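Local coordinates for protein thioredoxin reductase (Streptococcus pyogenes, PDB 5UWY) that probably uses NADPH and its bound FAD to reduce the active-site disulfide of thioredoxin, at residues D137-V149 and D227-M239. Residues are numbered along the deposited sequence; the frame is centred on the assembly and turned at random.
Sequences DGAFFRDQDLLVV and DHAFGGVFIYVGM
Phe234, Leu147 and Val149 each have more surface buried between 137-149 and 227-239 than any other residue, and the first two also share a backbone bond. Phe234 N donates to Leu147 O at 2.8 Å, nearly straight (170° at the hydrogen); Val149 N then bonds to Phe234 O and Leu147 N to Gly232 O, the ladder of a parallel pair whose axes cross at -21°. At its start Asp145 O accepts Gly232 N at 3.0 Å and, weakly, Gly231 N. On one face of the sheet the Phe234 ring directs its edge onto the face of Phe141 in a T-shaped pair, centroids 5.3 Å apart; Leu146 CD1 comes within 3.5 Å of Phe234 CE1. On the other face Leu147 CB stands over the centre of the Phe230 ring, 3.8 Å from its centroid, a CH-pi contact, while Leu147 CD2 lies alongside Val233 CG2 at 3.6 Å. Further along, Val149 CG2 rests 3.8 Å from Ile235 CG1. Strand 145-149 is central in a five-stranded parallel Rossmann-type sheet, consistent with the NADPH domain of this family: 232-235 lies between it and edge strand 130-131, strand 168-172 flanks its other side, and helix 153-162 covers Val148 and Phe234.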
loop_
_atom_site.group_PDB
_atom_site.type_symbol
_atom_site.label_atom_id
_atom_site.label_comp_id
_atom_site.label_asym_id
_atom_site.label_seq_id
_atom_site.Cartn_x
_atom_site.Cartn_y
_atom_site.Cartn_z
ATOM N N ASP A 137 -4.685 -15.300 8.676
ATOM C CA ASP A 137 -4.401 -16.728 8.596
ATOM C C ASP A 137 -5.648 -17.579 8.384
ATOM O O ASP A 137 -5.558 -18.811 8.436
ATOM C CB ASP A 137 -3.665 -17.188 9.858
ATOM C CG ASP A 137 -2.674 -16.156 10.365
ATOM O OD1 ASP A 137 -1.841 -15.686 9.561
ATOM O OD2 ASP A 137 -2.727 -15.816 11.567
ATOM N N GLY A 138 -6.805 -16.963 8.136
ATOM C CA GLY A 138 -8.026 -17.734 7.966
ATOM C C GLY A 138 -7.979 -18.698 6.795
ATOM O O GLY A 138 -8.569 -19.780 6.854
ATOM N N ALA A 139 -7.276 -18.330 5.727
ATOM C CA ALA A 139 -7.161 -19.167 4.540
ATOM C C ALA A 139 -6.233 -20.365 4.730
ATOM O O ALA A 139 -6.116 -21.187 3.815
ATOM C CB ALA A 139 -6.678 -18.325 3.356
ATOM N N PHE A 140 -5.566 -20.480 5.882
ATOM C CA PHE A 140 -4.706 -21.626 6.152
ATOM C C PHE A 140 -5.477 -22.807 6.720
ATOM O O PHE A 140 -5.023 -23.950 6.589
ATOM C CB PHE A 140 -3.597 -21.247 7.136
ATOM C CG PHE A 140 -2.569 -20.318 6.571
ATOM C CD1 PHE A 140 -2.064 -20.512 5.298
ATOM C CD2 PHE A 140 -2.102 -19.249 7.317
ATOM C CE1 PHE A 140 -1.112 -19.657 4.779
ATOM C CE2 PHE A 140 -1.151 -18.388 6.805
ATOM C CZ PHE A 140 -0.655 -18.592 5.535
ATOM N N PHE A 141 -6.625 -22.557 7.337
ATOM C CA PHE A 141 -7.368 -23.570 8.088
ATOM C C PHE A 141 -8.604 -24.023 7.319
ATOM O O PHE A 141 -9.709 -24.091 7.854
ATOM C CB PHE A 141 -7.743 -23.036 9.471
ATOM C CG PHE A 141 -6.563 -22.591 10.311
ATOM C CD1 PHE A 141 -5.755 -21.535 9.919
ATOM C CD2 PHE A 141 -6.260 -23.246 11.493
ATOM C CE1 PHE A 141 -4.678 -21.137 10.684
ATOM C CE2 PHE A 141 -5.182 -22.850 12.266
ATOM C CZ PHE A 141 -4.391 -21.794 11.860
ATOM N N ARG A 142 -8.415 -24.329 6.039
ATOM C CA ARG A 142 -9.522 -24.739 5.185
ATOM C C ARG A 142 -10.048 -26.107 5.603
ATOM O O ARG A 142 -9.275 -27.053 5.786
ATOM C CB ARG A 142 -9.071 -24.768 3.725
ATOM C CG ARG A 142 -10.157 -25.161 2.740
ATOM C CD ARG A 142 -9.803 -24.734 1.322
ATOM N NE ARG A 142 -10.005 -23.302 1.115
ATOM N N ASP A 143 -11.372 -26.204 5.758
ATOM C CA ASP A 143 -12.061 -27.470 6.023
ATOM C C ASP A 143 -11.634 -28.086 7.354
ATOM O O ASP A 143 -11.514 -29.305 7.482
ATOM C CB ASP A 143 -11.854 -28.461 4.876
ATOM C CG ASP A 143 -12.533 -28.018 3.597
ATOM O OD1 ASP A 143 -13.645 -27.456 3.679
ATOM O OD2 ASP A 143 -11.954 -28.231 2.511
ATOM N N GLN A 144 -11.415 -27.240 8.357
ATOM C CA GLN A 144 -11.090 -27.687 9.703
ATOM C C GLN A 144 -12.088 -27.081 10.679
ATOM O O GLN A 144 -13.025 -26.380 10.290
ATOM C CB GLN A 144 -9.651 -27.315 10.081
ATOM C CG GLN A 144 -8.670 -27.436 8.931
ATOM C CD GLN A 144 -7.239 -27.211 9.361
ATOM O OE1 GLN A 144 -6.975 -26.830 10.501
ATOM N NE2 GLN A 144 -6.302 -27.443 8.449
ATOM N N ASP A 145 -11.893 -27.354 11.963
ATOM C CA ASP A 145 -12.754 -26.806 12.999
ATOM C C ASP A 145 -12.019 -25.707 13.751
ATOM O O ASP A 145 -10.848 -25.865 14.138
ATOM C CB ASP A 145 -13.247 -27.898 13.948
ATOM C CG ASP A 145 -13.951 -29.026 13.213
ATOM O OD1 ASP A 145 -15.153 -29.249 13.480
ATOM O OD2 ASP A 145 -13.313 -29.685 12.366
ATOM N N LEU A 146 -12.719 -24.592 13.939
ATOM C CA LEU A 146 -12.148 -23.366 14.460
ATOM C C LEU A 146 -12.986 -22.882 15.633
ATOM O O LEU A 146 -14.211 -23.033 15.652
ATOM C CB LEU A 146 -12.086 -22.284 13.374
ATOM C CG LEU A 146 -11.286 -22.623 12.112
ATOM C CD1 LEU A 146 -11.077 -21.389 11.257
ATOM C CD2 LEU A 146 -9.950 -23.249 12.461
ATOM N N LEU A 147 -12.304 -22.303 16.614
ATOM C CA LEU A 147 -12.925 -21.729 17.798
ATOM C C LEU A 147 -12.699 -20.224 17.777
ATOM O O LEU A 147 -11.572 -19.773 17.573
ATOM C CB LEU A 147 -12.336 -22.342 19.073
ATOM C CG LEU A 147 -12.908 -21.855 20.403
ATOM C CD1 LEU A 147 -14.286 -22.447 20.615
ATOM C CD2 LEU A 147 -11.982 -22.208 21.557
ATOM N N VAL A 148 -13.764 -19.452 17.972
ATOM C CA VAL A 148 -13.691 -17.995 17.996
ATOM C C VAL A 148 -14.024 -17.530 19.404
ATOM O O VAL A 148 -15.045 -17.936 19.970
ATOM C CB VAL A 148 -14.641 -17.365 16.963
ATOM C CG1 VAL A 148 -15.049 -15.958 17.388
ATOM C CG2 VAL A 148 -13.989 -17.339 15.590
ATOM N N VAL A 149 -13.170 -16.689 19.978
ATOM C CA VAL A 149 -13.378 -16.209 21.342
ATOM C C VAL A 149 -13.917 -14.785 21.299
ATOM O O VAL A 149 -13.323 -13.905 20.663
ATOM C CB VAL A 149 -12.085 -16.282 22.168
ATOM C CG1 VAL A 149 -12.376 -15.929 23.613
ATOM C CG2 VAL A 149 -11.463 -17.663 22.059
ATOM N N ASP A 227 -13.061 -30.734 27.333
ATOM C CA ASP A 227 -12.108 -30.577 26.235
ATOM C C ASP A 227 -12.856 -30.692 24.909
ATOM O O ASP A 227 -13.780 -31.495 24.771
ATOM C CB ASP A 227 -11.002 -31.644 26.358
ATOM C CG ASP A 227 -10.080 -31.744 25.124
ATOM O OD1 ASP A 227 -10.362 -31.176 24.049
ATOM O OD2 ASP A 227 -9.040 -32.417 25.242
ATOM N N HIS A 228 -12.474 -29.859 23.946
ATOM C CA HIS A 228 -13.033 -29.899 22.603
ATOM C C HIS A 228 -11.894 -29.868 21.589
ATOM O O HIS A 228 -10.837 -29.282 21.837
ATOM C CB HIS A 228 -14.009 -28.735 22.352
ATOM C CG HIS A 228 -15.027 -28.540 23.434
ATOM N ND1 HIS A 228 -14.691 -28.240 24.737
ATOM C CD2 HIS A 228 -16.377 -28.637 23.408
ATOM C CE1 HIS A 228 -15.791 -28.135 25.461
ATOM N NE2 HIS A 228 -16.828 -28.378 24.680
ATOM N N ALA A 229 -12.099 -30.536 20.456
ATOM C CA ALA A 229 -11.076 -30.670 19.423
ATOM C C ALA A 229 -11.228 -29.552 18.397
ATOM O O ALA A 229 -12.276 -29.431 17.748
ATOM C CB ALA A 229 -11.162 -32.037 18.742
ATOM N N PHE A 230 -10.178 -28.749 18.234
ATOM C CA PHE A 230 -10.193 -27.637 17.294
ATOM C C PHE A 230 -8.867 -27.556 16.557
ATOM O O PHE A 230 -7.800 -27.614 17.175
ATOM C CB PHE A 230 -10.469 -26.310 18.005
ATOM C CG PHE A 230 -11.863 -26.193 18.535
ATOM C CD1 PHE A 230 -12.942 -26.149 17.669
ATOM C CD2 PHE A 230 -12.096 -26.126 19.896
ATOM C CE1 PHE A 230 -14.231 -26.044 18.153
ATOM C CE2 PHE A 230 -13.380 -26.018 20.384
ATOM C CZ PHE A 230 -14.448 -25.978 19.512
ATOM N N GLY A 231 -8.947 -27.421 15.232
ATOM C CA GLY A 231 -7.754 -27.180 14.445
ATOM C C GLY A 231 -7.213 -25.778 14.622
ATOM O O GLY A 231 -6.000 -25.564 14.528
ATOM N N GLY A 232 -8.089 -24.808 14.879
ATOM C CA GLY A 232 -7.620 -23.450 15.088
ATOM C C GLY A 232 -8.401 -22.717 16.153
ATOM O O GLY A 232 -9.529 -23.082 16.496
ATOM N N VAL A 233 -7.773 -21.673 16.682
ATOM C CA VAL A 233 -8.441 -20.725 17.561
ATOM C C VAL A 233 -8.109 -19.314 17.087
ATOM O O VAL A 233 -6.958 -19.020 16.729
ATOM C CB VAL A 233 -8.072 -20.952 19.045
ATOM C CG1 VAL A 233 -6.775 -20.274 19.415
ATOM C CG2 VAL A 233 -9.222 -20.498 19.967
ATOM N N PHE A 234 -9.142 -18.479 16.988
ATOM C CA PHE A 234 -9.037 -17.074 16.640
ATOM C C PHE A 234 -9.680 -16.248 17.745
ATOM O O PHE A 234 -10.837 -16.482 18.123
ATOM C CB PHE A 234 -9.671 -16.785 15.261
ATOM C CG PHE A 234 -9.018 -17.524 14.115
ATOM C CD1 PHE A 234 -9.205 -18.885 13.948
ATOM C CD2 PHE A 234 -8.171 -16.858 13.238
ATOM C CE1 PHE A 234 -8.586 -19.569 12.905
ATOM C CE2 PHE A 234 -7.547 -17.542 12.192
ATOM C CZ PHE A 234 -7.756 -18.896 12.025
ATOM N N ILE A 235 -8.893 -15.333 18.298
ATOM C CA ILE A 235 -9.277 -14.508 19.429
ATOM C C ILE A 235 -9.202 -13.059 19.000
ATOM O O ILE A 235 -8.190 -12.612 18.445
ATOM C CB ILE A 235 -8.366 -14.729 20.647
ATOM C CG1 ILE A 235 -8.184 -16.215 20.912
ATOM C CG2 ILE A 235 -8.932 -14.005 21.883
ATOM C CD1 ILE A 235 -6.870 -16.546 21.584
ATOM N N TYR A 236 -10.274 -12.331 19.253
ATOM C CA TYR A 236 -10.259 -10.881 19.159
ATOM C C TYR A 236 -10.848 -10.300 20.433
ATOM O O TYR A 236 -12.022 -10.528 20.735
ATOM C CB TYR A 236 -11.004 -10.348 17.939
ATOM C CG TYR A 236 -10.241 -9.122 17.508
ATOM C CD1 TYR A 236 -10.807 -7.861 17.476
ATOM C CD2 TYR A 236 -8.905 -9.233 17.244
ATOM C CE1 TYR A 236 -10.041 -6.724 17.106
ATOM C CE2 TYR A 236 -8.144 -8.144 16.883
ATOM C CZ TYR A 236 -8.708 -6.914 16.817
ATOM O OH TYR A 236 -7.865 -5.878 16.436
ATOM N N VAL A 237 -10.025 -9.579 21.193
ATOM C CA VAL A 237 -10.457 -8.946 22.427
ATOM C C VAL A 237 -10.280 -7.440 22.406
ATOM O O VAL A 237 -10.453 -6.797 23.436
ATOM C CB VAL A 237 -9.721 -9.564 23.634
ATOM C CG1 VAL A 237 -10.367 -10.876 24.028
ATOM C CG2 VAL A 237 -8.262 -9.787 23.301
ATOM N N GLY A 238 -9.959 -6.859 21.257
ATOM C CA GLY A 238 -9.533 -5.483 21.153
ATOM C C GLY A 238 -8.053 -5.376 20.819
ATOM O O GLY A 238 -7.311 -6.358 20.818
HETATM N N MSE A 239 -7.646 -4.144 20.507
HETATM C CA MSE A 239 -6.219 -3.827 20.325
HETATM C C MSE A 239 -5.781 -2.484 20.911
HETATM O O MSE A 239 -6.558 -1.532 20.996
HETATM C CB MSE A 239 -5.799 -3.852 18.859
HETATM C CG MSE A 239 -6.847 -3.482 17.848
HETATM SE SE MSE A 239 -6.188 -3.633 16.012
HETATM C CE MSE A 239 -5.068 -5.197 16.176
#